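Long-range contacts in Cg9734-pa (Drosophila melanogaster, PDB 2BK9), which binds heme in a globin fold, its iron held between two histidines, and probably carries oxygen: residues Glu14-Thr19 against Ala119-Asp124; Phe42-Val47 against Ala56-His61; Ile88-Ala93 against Ile142-Asp147. The protein carries 1 engineered substitution. One frame throughout, in Å; residues are numbered along the deposited sequence. Where two conformers were deposited one is given.

How the contacts relate
The three contacts join different parts of one all-helical globin chain, and none touches another: nearest atoms are about 10 Å apart between contacts 1 and 2, about 12 Å between contacts 1 and 3, and about 8 Å between contacts 2 and 3. Contacts 2 and 3 both reach the heme. In contact 2, H61 supplies an axial ligand to the iron; in contact 3, helix 81-96, which also carries the other axial ligand, H96, packs against the end of helix 125-143. Contact 1 lies away from the heme, about 14 Å from it at the P16 side chain, and on the opposite side of the chain's centre from contact 3, their centres about 26 Å apart.

Contact 1 of 3, residues Glu14-Thr19 against Ala119-Asp124; sequences EIPVAT and AASSLD. Engineered in segment 119-124: S121 (natural residue Cys).
P16 and I15, near the end of helix 3-17, face A120, the last residue of helix 103-120, and S121 just after it; the CA atoms of P16 and A120 are 6.0 Å apart. The proline ring presents two positions: its CB meets the methyl CB of A120 at 4.1 Å, while CD lies 3.2 Å from OG of S121, an engineered residue that is cysteine in the natural sequence. I15 comes in beside it with its CG2 branch, which lies anti to the backbone N and reaches A120 O at 3.5 Å; its CB stands 3.9 Å from S121 OG. A first torsion of -64° sets that hydroxyl anti to its own carbonyl carbon. It is hydrogen-bonded to T12 O, one turn before P16, whose ring nitrogen has no N-H to give to that carbonyl. Beyond S121 the helix 103-120 closes in a Schellman motif, with S122 at positive phi as the C-prime residue and L123 N bonded to T118 O. Chemically this is a small mixed contact of 158 Å², one apolar pair plus carbons set against two oxygens; the polar tie to T12 belongs to the engineered serine and says nothing of the natural cysteine.

Contact 2 of 3, residues Phe42-Val47 against Ala56-His61; sequences FPFRDV and ARFRAH. With HEM (protoporphyrin IX containing Fe), chain B.
F42, P43 and F44 make an aromatic, largely buried contact with R57, F58 and H61, where the loop before helix 56-75 folds back over that helix's first turns beside the heme. Two edge-to-face pairs carry it. The edge of F42 is directed at the face of H61, with planes 74° apart and CE1 of F42 3.8 Å from CD2 of H61. The edge of F58 meets the face of F44 at 70°, and F58 CB sits over that ring, 4.0 Å from its centroid, as a CH-pi contact. F44 adopts a first torsion of 54°, between its backbone N and carbonyl carbon, which puts CE2 3.5 Å from F58 N, a nitrogen bonded to N55 OD1. P43 CG touches R57 CD at 3.7 Å, the arginine chain, extended from CG to NE, crossing the proline at about a right angle. Heme CMD covers the centre of one F42 face and F44 CZ the opposite face toward the rim; F42 CZ is 3.3 Å from heme CHD. H61 NE2 binds the iron at 2.0 Å, with H96 as the other axial ligand: the arrangement is the distal side of a bis-histidyl, hexacoordinate globin heme pocket.

Contact 3 of 3, residues Ile88-Ala93 against Ile142-Asp147; sequences IWTKIA and IFKAID. With MG (magnesium ion), chain D; HEM (protoporphyrin IX containing Fe), chain B.
W89 and A93 on helix 81-96 pack against I142 in the last turn of helix 125-143 and A145 just beyond it, a junction of the globin fold beside the heme pocket. The apolar part is the larger. CD1 of I142 reaches CE3 of the W89 indole at 3.8 Å, carried there by an extended branch (chi2 174°) whose CG1 lies anti to the carbonyl carbon. The other branch, CG2, goes to CB of A93. That small methyl also meets CB of A145 at 3.8 Å, and its size lets the backbones come close: the CA atoms of A93 and I142 are 5.0 Å apart. Heme contacts come next. The vinyl carbon CBB lies at the edge of the indole, near its plane, 3.8 Å from W89 CH2, and I92 CD1 lies 3.9 Å from heme CMA. I92 O is hydrogen-bonded to H96 ND1, a second-shell tie to the proximal iron ligand. Among the polar links, one water donates to T90 OG1 and accepts from K144 NZ; T90 OG1 is also hydrogen-bonded to D86 O, and K144 NZ forms a salt bridge with D86 OD1. W89 NE1 is hydrogen-bonded to S72 OG on helix 56-75, the indole's polar anchor. An alanine in place of W89 would probably leave I142 CD1 and the heme vinyl facing a gap and S72 OG without its indole partner. D147, which does not touch 88-93, binds a magnesium ion that also holds two waters, OD2 of D147 lying 2.0 Å from the metal.

Contact 1 of 3, residues Glu14-Thr19 against Ala119-Asp124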
loop_
_atom_site.group_PDB
_atom_site.type_symbol
_atom_site.label_atom_id
_atom_site.label_comp_id
_atom_site.label_asym_id
_atom_site.label_seq_id
_atom_site.Cartn_x
_atom_site.Cartn_y
_atom_site.Cartn_z
ATOM N N GLU A 14 -11.249 2.229 9.362
ATOM C CA GLU A 14 -12.431 1.395 9.396
ATOM C C GLU A 14 -13.251 1.552 8.119
ATOM O O GLU A 14 -13.901 0.597 7.706
ATOM C CB GLU A 14 -13.320 1.716 10.610
ATOM C CG GLU A 14 -12.660 1.361 11.918
ATOM C CD GLU A 14 -13.502 1.699 13.123
ATOM O OE1 GLU A 14 -14.668 2.105 12.986
ATOM O OE2 GLU A 14 -13.001 1.556 14.248
ATOM N N ILE A 15 -13.321 2.749 7.550
ATOM C CA ILE A 15 -14.165 2.977 6.375
ATOM C C ILE A 15 -13.624 2.213 5.151
ATOM O O ILE A 15 -14.309 1.337 4.633
ATOM C CB ILE A 15 -14.366 4.463 6.158
ATOM C CG1 ILE A 15 -15.230 5.006 7.281
ATOM C CG2 ILE A 15 -14.989 4.739 4.807
ATOM C CD1 ILE A 15 -15.314 6.518 7.329
ATOM N N PRO A 16 -12.409 2.478 4.660
ATOM C CA PRO A 16 -11.949 1.769 3.447
ATOM C C PRO A 16 -11.774 0.279 3.697
ATOM O O PRO A 16 -11.975 -0.512 2.768
ATOM C CB PRO A 16 -10.635 2.460 3.082
ATOM C CG PRO A 16 -10.193 3.131 4.354
ATOM C CD PRO A 16 -11.475 3.554 5.022
ATOM N N VAL A 17 -11.369 -0.149 4.885
ATOM C CA VAL A 17 -11.136 -1.559 5.108
ATOM C C VAL A 17 -12.447 -2.333 5.161
ATOM O O VAL A 17 -12.444 -3.567 5.030
ATOM C CB VAL A 17 -10.299 -1.831 6.385
ATOM C CG1 VAL A 17 -11.150 -1.781 7.655
ATOM C CG2 VAL A 17 -9.596 -3.141 6.276
ATOM N N ALA A 18 -13.592 -1.662 5.327
ATOM C CA ALA A 18 -14.872 -2.331 5.302
ATOM C C ALA A 18 -15.137 -2.964 3.948
ATOM O O ALA A 18 -15.919 -3.912 3.849
ATOM C CB ALA A 18 -15.982 -1.404 5.659
ATOM N N THR A 19 -14.526 -2.442 2.893
ATOM C CA THR A 19 -14.714 -2.920 1.521
ATOM C C THR A 19 -13.373 -3.191 0.864
ATOM O O THR A 19 -12.946 -2.444 -0.019
ATOM C CB THR A 19 -15.526 -1.947 0.665
ATOM O OG1 THR A 19 -14.892 -0.673 0.706
ATOM C CG2 THR A 19 -16.915 -1.758 1.212
ATOM N N ALA A 119 -9.591 10.334 0.078
ATOM C CA ALA A 119 -10.955 10.431 -0.403
ATOM C C ALA A 119 -11.877 9.530 0.385
ATOM O O ALA A 119 -12.949 9.947 0.804
ATOM C CB ALA A 119 -11.006 10.140 -1.880
ATOM N N ALA A 120 -11.498 8.278 0.583
ATOM C CA ALA A 120 -12.402 7.305 1.177
ATOM C C ALA A 120 -12.813 7.722 2.590
ATOM O O ALA A 120 -13.993 7.571 2.961
ATOM C CB ALA A 120 -11.807 5.946 1.198
ATOM N N SER A 121 -11.889 8.253 3.382
ATOM C CA SER A 121 -12.183 8.632 4.759
ATOM C C SER A 121 -12.320 10.124 4.940
ATOM O O SER A 121 -12.399 10.601 6.076
ATOM C CB SER A 121 -11.143 8.056 5.682
ATOM O OG SER A 121 -11.216 6.664 5.637
ATOM N N SER A 122 -12.349 10.876 3.850
ATOM C CA SER A 122 -12.492 12.329 3.909
ATOM C C SER A 122 -11.498 12.937 4.865
ATOM O O SER A 122 -11.855 13.696 5.763
ATOM C CB SER A 122 -13.907 12.737 4.244
ATOM O OG SER A 122 -14.843 12.212 3.287
ATOM N N LEU A 123 -10.220 12.624 4.656
ATOM C CA LEU A 123 -9.166 13.081 5.546
ATOM C C LEU A 123 -8.872 14.541 5.295
ATOM O O LEU A 123 -8.669 14.933 4.164
ATOM C CB LEU A 123 -7.902 12.289 5.338
ATOM C CG LEU A 123 -7.983 10.776 5.519
ATOM C CD1 LEU A 123 -6.641 10.158 5.214
ATOM C CD2 LEU A 123 -8.453 10.371 6.884
ATOM N N ASP A 124 -8.807 15.328 6.362
ATOM C CA ASP A 124 -8.318 16.692 6.253
ATOM C C ASP A 124 -6.790 16.671 6.127
ATOM O O ASP A 124 -6.189 15.612 6.160
ATOM C CB ASP A 124 -8.841 17.587 7.376
ATOM C CG ASP A 124 -8.273 17.279 8.725
ATOM O OD1 ASP A 124 -7.175 16.719 8.830
ATOM O OD2 ASP A 124 -8.934 17.631 9.744
#

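Contact 2 of 3, residues Phe42-Val47 against Ala56-His61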
loop_
_atom_site.group_PDB
_atom_site.type_symbol
_atom_site.label_atom_id
_atom_site.label_comp_id
_atom_site.label_asym_id
_atom_site.label_seq_id
_atom_site.Cartn_x
_atom_site.Cartn_y
_atom_site.Cartn_z
ATOM N N PHE A 42 2.573 -8.029 -14.323
ATOM C CA PHE A 42 1.531 -8.965 -13.887
ATOM C C PHE A 42 1.035 -9.819 -15.046
ATOM O O PHE A 42 1.005 -9.389 -16.188
ATOM C CB PHE A 42 0.344 -8.209 -13.322
ATOM C CG PHE A 42 0.583 -7.576 -12.001
ATOM C CD1 PHE A 42 0.433 -8.338 -10.847
ATOM C CD2 PHE A 42 0.971 -6.234 -11.902
ATOM C CE1 PHE A 42 0.583 -7.774 -9.608
ATOM C CE2 PHE A 42 1.124 -5.683 -10.604
ATOM C CZ PHE A 42 0.891 -6.472 -9.496
ATOM N N PRO A 43 0.474 -10.986 -14.747
ATOM C CA PRO A 43 -0.067 -11.841 -15.807
ATOM C C PRO A 43 -1.276 -11.283 -16.530
ATOM O O PRO A 43 -1.567 -11.641 -17.662
ATOM C CB PRO A 43 -0.428 -13.125 -15.063
ATOM C CG PRO A 43 -0.427 -12.786 -13.612
ATOM C CD PRO A 43 0.482 -11.653 -13.436
ATOM N N PHE A 44 -1.950 -10.351 -15.877
ATOM C CA PHE A 44 -3.087 -9.653 -16.423
ATOM C C PHE A 44 -2.702 -8.402 -17.201
ATOM O O PHE A 44 -3.554 -7.550 -17.457
ATOM C CB PHE A 44 -4.122 -9.351 -15.342
ATOM C CG PHE A 44 -3.595 -8.602 -14.116
ATOM C CD1 PHE A 44 -3.367 -7.253 -14.156
ATOM C CD2 PHE A 44 -3.322 -9.271 -12.930
ATOM C CE1 PHE A 44 -2.899 -6.598 -13.054
ATOM C CE2 PHE A 44 -2.847 -8.630 -11.828
ATOM C CZ PHE A 44 -2.671 -7.270 -11.888
ATOM N N ARG A 45 -1.438 -8.317 -17.629
ATOM C CA ARG A 45 -0.949 -7.164 -18.348
ATOM C C ARG A 45 -1.774 -6.707 -19.520
ATOM O O ARG A 45 -1.771 -5.505 -19.802
ATOM C CB ARG A 45 0.509 -7.407 -18.788
ATOM C CG ARG A 45 0.714 -8.643 -19.627
ATOM C CD ARG A 45 2.141 -8.934 -19.981
ATOM N NE ARG A 45 2.985 -9.190 -18.811
ATOM C CZ ARG A 45 3.150 -10.359 -18.213
ATOM N NH1 ARG A 45 2.493 -11.456 -18.594
ATOM N NH2 ARG A 45 3.933 -10.432 -17.154
ATOM N N ASP A 46 -2.426 -7.630 -20.220
ATOM C CA ASP A 46 -3.209 -7.270 -21.400
ATOM C C ASP A 46 -4.711 -7.168 -21.171
ATOM O O ASP A 46 -5.458 -7.056 -22.133
ATOM C CB ASP A 46 -2.902 -8.256 -22.562
ATOM C CG ASP A 46 -1.465 -8.186 -23.020
ATOM O OD1 ASP A 46 -0.845 -7.110 -22.958
ATOM O OD2 ASP A 46 -0.892 -9.176 -23.460
ATOM N N VAL A 47 -5.159 -7.212 -19.933
ATOM C CA VAL A 47 -6.571 -7.048 -19.633
ATOM C C VAL A 47 -6.906 -5.579 -19.788
ATOM O O VAL A 47 -6.197 -4.720 -19.230
ATOM C CB VAL A 47 -6.837 -7.527 -18.223
ATOM C CG1 VAL A 47 -8.321 -7.218 -17.789
ATOM C CG2 VAL A 47 -6.554 -9.014 -18.104
ATOM N N ALA A 56 -9.178 -12.205 -11.483
ATOM C CA ALA A 56 -8.944 -12.802 -10.179
ATOM C C ALA A 56 -7.564 -12.494 -9.589
ATOM O O ALA A 56 -7.436 -12.276 -8.387
ATOM C CB ALA A 56 -9.186 -14.306 -10.249
ATOM N N ARG A 57 -6.555 -12.454 -10.438
ATOM C CA ARG A 57 -5.241 -12.136 -9.952
ATOM C C ARG A 57 -5.111 -10.665 -9.597
ATOM O O ARG A 57 -4.416 -10.319 -8.651
ATOM C CB ARG A 57 -4.200 -12.623 -10.947
ATOM C CG ARG A 57 -4.077 -14.134 -10.912
ATOM C CD ARG A 57 -3.013 -14.679 -11.836
ATOM N NE ARG A 57 -2.771 -16.098 -11.549
ATOM C CZ ARG A 57 -3.597 -17.096 -11.831
ATOM N NH1 ARG A 57 -4.716 -16.888 -12.485
ATOM N NH2 ARG A 57 -3.289 -18.356 -11.480
ATOM N N PHE A 58 -5.749 -9.781 -10.358
ATOM C CA PHE A 58 -5.829 -8.407 -9.945
ATOM C C PHE A 58 -6.460 -8.301 -8.575
ATOM O O PHE A 58 -5.960 -7.621 -7.683
ATOM C CB PHE A 58 -6.619 -7.619 -10.978
ATOM C CG PHE A 58 -6.910 -6.199 -10.581
ATOM C CD1 PHE A 58 -6.157 -5.140 -11.051
ATOM C CD2 PHE A 58 -7.974 -5.911 -9.759
ATOM C CE1 PHE A 58 -6.451 -3.856 -10.671
ATOM C CE2 PHE A 58 -8.250 -4.616 -9.371
ATOM C CZ PHE A 58 -7.496 -3.574 -9.873
ATOM N N ARG A 59 -7.574 -8.991 -8.392
ATOM C CA ARG A 59 -8.295 -8.942 -7.118
ATOM C C ARG A 59 -7.442 -9.451 -5.964
ATOM O O ARG A 59 -7.482 -8.889 -4.887
ATOM C CB ARG A 59 -9.592 -9.727 -7.221
ATOM C CG ARG A 59 -10.682 -8.939 -7.857
ATOM C CD ARG A 59 -12.069 -9.391 -7.440
ATOM N NE ARG A 59 -12.222 -10.779 -7.814
ATOM C CZ ARG A 59 -12.540 -11.196 -9.035
ATOM N NH1 ARG A 59 -12.782 -10.339 -10.008
ATOM N NH2 ARG A 59 -12.617 -12.482 -9.308
ATOM N N ALA A 60 -6.641 -10.478 -6.228
ATOM C CA ALA A 60 -5.793 -11.004 -5.208
ATOM C C ALA A 60 -4.751 -9.965 -4.783
ATOM O O ALA A 60 -4.495 -9.808 -3.607
ATOM C CB ALA A 60 -5.119 -12.274 -5.725
ATOM N N HIS A 61 -4.127 -9.281 -5.739
ATOM C CA HIS A 61 -3.118 -8.294 -5.360
ATOM C C HIS A 61 -3.744 -7.087 -4.670
ATOM O O HIS A 61 -3.202 -6.551 -3.718
ATOM C CB HIS A 61 -2.266 -7.858 -6.570
ATOM C CG HIS A 61 -1.029 -7.128 -6.171
ATOM N ND1 HIS A 61 -0.956 -5.763 -6.044
ATOM C CD2 HIS A 61 0.195 -7.584 -5.832
ATOM C CE1 HIS A 61 0.260 -5.433 -5.630
ATOM N NE2 HIS A 61 0.985 -6.516 -5.506
HETATM C CHA HEM B . 2.967 -9.934 -5.494
HETATM C CHB HEM B . 1.937 -7.165 -1.699
HETATM C CHC HEM B . 3.254 -3.363 -4.250
HETATM C CHD HEM B . 3.838 -6.045 -8.149
HETATM C C1A HEM B . 2.646 -9.506 -4.232
HETATM C C2A HEM B . 2.419 -10.379 -3.079
HETATM C C3A HEM B . 2.147 -9.619 -1.995
HETATM C C4A HEM B . 2.161 -8.265 -2.471
HETATM C CMA HEM B . 1.839 -9.997 -0.533
HETATM C CAA HEM B . 2.509 -11.908 -3.147
HETATM C CBA HEM B . 3.968 -12.365 -3.162
HETATM C CGA HEM B . 3.950 -13.858 -3.360
HETATM O O1A HEM B . 3.774 -14.328 -4.524
HETATM O O2A HEM B . 4.122 -14.580 -2.365
HETATM C C1B HEM B . 2.151 -5.860 -2.074
HETATM C C2B HEM B . 2.079 -4.743 -1.175
HETATM C C3B HEM B . 2.453 -3.670 -1.898
HETATM C C4B HEM B . 2.814 -4.109 -3.212
HETATM C CMB HEM B . 1.646 -4.829 0.262
HETATM C CAB HEM B . 2.629 -2.272 -1.446
HETATM C CBB HEM B . 1.914 -1.667 -0.515
HETATM C C1C HEM B . 3.539 -3.733 -5.527
HETATM C C2C HEM B . 4.003 -2.871 -6.608
HETATM C C3C HEM B . 4.107 -3.603 -7.717
HETATM C C4C HEM B . 3.755 -4.952 -7.355
HETATM C CMC HEM B . 4.319 -1.386 -6.436
HETATM C CAC HEM B . 4.530 -3.075 -9.062
HETATM C CBC HEM B . 4.191 -3.537 -10.247
HETATM C C1D HEM B . 3.637 -7.338 -7.796
HETATM C C2D HEM B . 3.839 -8.444 -8.633
HETATM C C3D HEM B . 3.570 -9.607 -7.861
HETATM C C4D HEM B . 3.237 -9.112 -6.552
HETATM C CMD HEM B . 4.212 -8.399 -10.104
HETATM C CAD HEM B . 3.661 -11.029 -8.348
HETATM C CBD HEM B . 2.413 -11.456 -9.056
HETATM C CGD HEM B . 2.469 -12.856 -9.581
HETATM O O1D HEM B . 1.546 -13.263 -10.326
HETATM O O2D HEM B . 3.440 -13.590 -9.255
HETATM N NA HEM B . 2.513 -8.221 -3.822
HETATM N NB HEM B . 2.605 -5.458 -3.336
HETATM N NC HEM B . 3.400 -5.007 -6.014
HETATM N ND HEM B . 3.285 -7.757 -6.532
HETATM FE FE HEM B . 2.920 -6.631 -4.934
#

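Contact 3 of 3, residues Ile88-Ala93 against Ile142-Asp147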
loop_
_atom_site.group_PDB
_atom_site.type_symbol
_atom_site.label_atom_id
_atom_site.label_comp_id
_atom_site.label_asym_id
_atom_site.label_seq_id
_atom_site.Cartn_x
_atom_site.Cartn_y
_atom_site.Cartn_z
ATOM N N ILE A 88 6.910 -7.255 8.747
ATOM C CA ILE A 88 5.904 -7.255 7.690
ATOM C C ILE A 88 6.520 -6.714 6.402
ATOM O O ILE A 88 6.389 -7.296 5.325
ATOM C CB ILE A 88 4.682 -6.448 8.126
ATOM C CG1 ILE A 88 3.904 -7.192 9.242
ATOM C CG2 ILE A 88 3.801 -6.120 6.956
ATOM C CD1 ILE A 88 2.933 -6.316 9.989
ATOM N N TRP A 89 7.099 -5.531 6.509
ATOM C CA TRP A 89 7.457 -4.772 5.300
ATOM C C TRP A 89 8.784 -5.214 4.699
ATOM O O TRP A 89 8.983 -5.060 3.508
ATOM C CB TRP A 89 7.354 -3.286 5.572
ATOM C CG TRP A 89 5.922 -2.897 5.714
ATOM C CD1 TRP A 89 5.196 -2.775 6.883
ATOM C CD2 TRP A 89 5.006 -2.675 4.662
ATOM N NE1 TRP A 89 3.891 -2.487 6.587
ATOM C CE2 TRP A 89 3.759 -2.408 5.229
ATOM C CE3 TRP A 89 5.129 -2.649 3.284
ATOM C CZ2 TRP A 89 2.648 -2.097 4.458
ATOM C CZ3 TRP A 89 4.020 -2.350 2.524
ATOM C CH2 TRP A 89 2.804 -2.063 3.116
ATOM N N THR A 90 9.675 -5.779 5.508
ATOM C CA THR A 90 10.850 -6.401 4.941
ATOM C C THR A 90 10.457 -7.574 4.076
ATOM O O THR A 90 10.964 -7.773 2.966
ATOM C CB THR A 90 11.838 -6.798 6.020
ATOM O OG1 THR A 90 12.317 -5.620 6.688
ATOM C CG2 THR A 90 13.040 -7.496 5.407
ATOM N N LYS A 91 9.481 -8.341 4.545
ATOM C CA LYS A 91 9.015 -9.488 3.779
ATOM C C LYS A 91 8.336 -9.035 2.480
ATOM O O LYS A 91 8.604 -9.588 1.416
ATOM C CB LYS A 91 8.097 -10.383 4.612
ATOM C CG LYS A 91 7.564 -11.543 3.801
ATOM C CD LYS A 91 6.834 -12.561 4.656
ATOM C CE LYS A 91 6.400 -13.724 3.820
ATOM N NZ LYS A 91 7.530 -14.647 3.482
ATOM N N ILE A 92 7.527 -7.997 2.541
ATOM C CA ILE A 92 6.949 -7.464 1.305
ATOM C C ILE A 92 8.052 -7.039 0.341
ATOM O O ILE A 92 8.023 -7.357 -0.850
ATOM C CB ILE A 92 6.034 -6.279 1.619
ATOM C CG1 ILE A 92 4.812 -6.720 2.435
ATOM C CG2 ILE A 92 5.594 -5.585 0.353
ATOM C CD1 ILE A 92 3.986 -7.782 1.805
ATOM N N ALA A 93 9.052 -6.330 0.824
ATOM C CA ALA A 93 10.115 -5.853 -0.043
ATOM C C ALA A 93 10.819 -7.036 -0.715
ATOM O O ALA A 93 11.028 -7.060 -1.936
ATOM C CB ALA A 93 11.107 -5.013 0.712
ATOM N N ILE A 142 10.816 -0.805 3.439
ATOM C CA ILE A 142 10.977 -1.389 2.120
ATOM C C ILE A 142 12.321 -0.987 1.539
ATOM O O ILE A 142 13.076 -1.779 0.954
ATOM C CB ILE A 142 9.836 -0.928 1.165
ATOM C CG1 ILE A 142 8.455 -1.379 1.692
ATOM C CG2 ILE A 142 10.078 -1.472 -0.266
ATOM C CD1 ILE A 142 7.354 -0.827 0.854
ATOM N N PHE A 143 12.609 0.305 1.616
ATOM C CA PHE A 143 13.725 0.870 0.841
ATOM C C PHE A 143 15.096 0.551 1.413
ATOM O O PHE A 143 16.087 0.650 0.688
ATOM C CB PHE A 143 13.547 2.378 0.664
ATOM C CG PHE A 143 12.469 2.772 -0.314
ATOM C CD1 PHE A 143 11.610 1.879 -0.909
ATOM C CD2 PHE A 143 12.334 4.085 -0.633
ATOM C CE1 PHE A 143 10.654 2.285 -1.835
ATOM C CE2 PHE A 143 11.352 4.485 -1.518
ATOM C CZ PHE A 143 10.513 3.601 -2.107
ATOM N N LYS A 144 15.160 0.079 2.648
ATOM C CA LYS A 144 16.429 -0.437 3.171
ATOM C C LYS A 144 16.647 -1.884 2.767
ATOM O O LYS A 144 17.646 -2.453 3.175
ATOM C CB LYS A 144 16.604 -0.192 4.694
ATOM C CG LYS A 144 15.689 -0.959 5.573
ATOM C CD LYS A 144 16.022 -0.692 7.040
ATOM C CE LYS A 144 15.029 -1.306 8.063
ATOM N NZ LYS A 144 14.974 -2.785 7.984
ATOM N N ALA A 145 15.743 -2.486 1.985
ATOM C CA ALA A 145 15.896 -3.843 1.537
ATOM C C ALA A 145 16.169 -3.995 0.031
ATOM O O ALA A 145 16.409 -5.122 -0.408
ATOM C CB ALA A 145 14.664 -4.655 1.900
ATOM N N ILE A 146 16.123 -2.912 -0.757
ATOM C CA ILE A 146 16.280 -2.974 -2.205
ATOM C C ILE A 146 17.123 -1.826 -2.679
ATOM O O ILE A 146 17.255 -0.803 -2.025
ATOM C CB ILE A 146 14.912 -2.983 -2.936
ATOM C CG1 ILE A 146 14.055 -1.768 -2.533
ATOM C CG2 ILE A 146 14.187 -4.289 -2.688
ATOM C CD1 ILE A 146 12.912 -1.541 -3.459
ATOM N N ASP A 147 17.701 -2.019 -3.860
ATOM C CA ASP A 147 18.313 -0.939 -4.608
ATOM C C ASP A 147 17.247 -0.141 -5.360
ATOM O O ASP A 147 16.059 -0.446 -5.276
ATOM C CB ASP A 147 19.465 -1.459 -5.483
ATOM C CG ASP A 147 19.041 -2.229 -6.737
ATOM O OD1 ASP A 147 17.841 -2.243 -7.097
ATOM O OD2 ASP A 147 19.937 -2.826 -7.398
HETATM MG MG MG D . 21.947 -3.059 -7.485
HETATM C CHA HEM B . 2.967 -9.934 -5.494
HETATM C CHB HEM B . 1.937 -7.165 -1.699
HETATM C CHC HEM B . 3.254 -3.363 -4.250
HETATM C CHD HEM B . 3.838 -6.045 -8.149
HETATM C C1A HEM B . 2.646 -9.506 -4.232
HETATM C C2A HEM B . 2.419 -10.379 -3.079
HETATM C C3A HEM B . 2.147 -9.619 -1.995
HETATM C C4A HEM B . 2.161 -8.265 -2.471
HETATM C CMA HEM B . 1.839 -9.997 -0.533
HETATM C CAA HEM B . 2.509 -11.908 -3.147
HETATM C CBA HEM B . 3.968 -12.365 -3.162
HETATM C CGA HEM B . 3.950 -13.858 -3.360
HETATM O O1A HEM B . 3.774 -14.328 -4.524
HETATM O O2A HEM B . 4.122 -14.580 -2.365
HETATM C C1B HEM B . 2.151 -5.860 -2.074
HETATM C C2B HEM B . 2.079 -4.743 -1.175
HETATM C C3B HEM B . 2.453 -3.670 -1.898
HETATM C C4B HEM B . 2.814 -4.109 -3.212
HETATM C CMB HEM B . 1.646 -4.829 0.262
HETATM C CAB HEM B . 2.629 -2.272 -1.446
HETATM C CBB HEM B . 1.914 -1.667 -0.515
HETATM C C1C HEM B . 3.539 -3.733 -5.527
HETATM C C2C HEM B . 4.003 -2.871 -6.608
HETATM C C3C HEM B . 4.107 -3.603 -7.717
HETATM C C4C HEM B . 3.755 -4.952 -7.355
HETATM C CMC HEM B . 4.319 -1.386 -6.436
HETATM C CAC HEM B . 4.530 -3.075 -9.062
HETATM C CBC HEM B . 4.191 -3.537 -10.247
HETATM C C1D HEM B . 3.637 -7.338 -7.796
HETATM C C2D HEM B . 3.839 -8.444 -8.633
HETATM C C3D HEM B . 3.570 -9.607 -7.861
HETATM C C4D HEM B . 3.237 -9.112 -6.552
HETATM C CMD HEM B . 4.212 -8.399 -10.104
HETATM C CAD HEM B . 3.661 -11.029 -8.348
HETATM C CBD HEM B . 2.413 -11.456 -9.056
HETATM C CGD HEM B . 2.469 -12.856 -9.581
HETATM O O1D HEM B . 1.546 -13.263 -10.326
HETATM O O2D HEM B . 3.440 -13.590 -9.255
HETATM N NA HEM B . 2.513 -8.221 -3.822
HETATM N NB HEM B . 2.605 -5.458 -3.336
HETATM N NC HEM B . 3.400 -5.007 -6.014
HETATM N ND HEM B . 3.285 -7.757 -6.532
HETATM FE FE HEM B . 2.920 -6.631 -4.934
HETATM O O HOH W 1 14.023 -3.791 5.593
HETATM O O HOH W 2 22.435 -2.518 -5.447
HETATM O O HOH W 3 22.164 -1.111 -8.145
#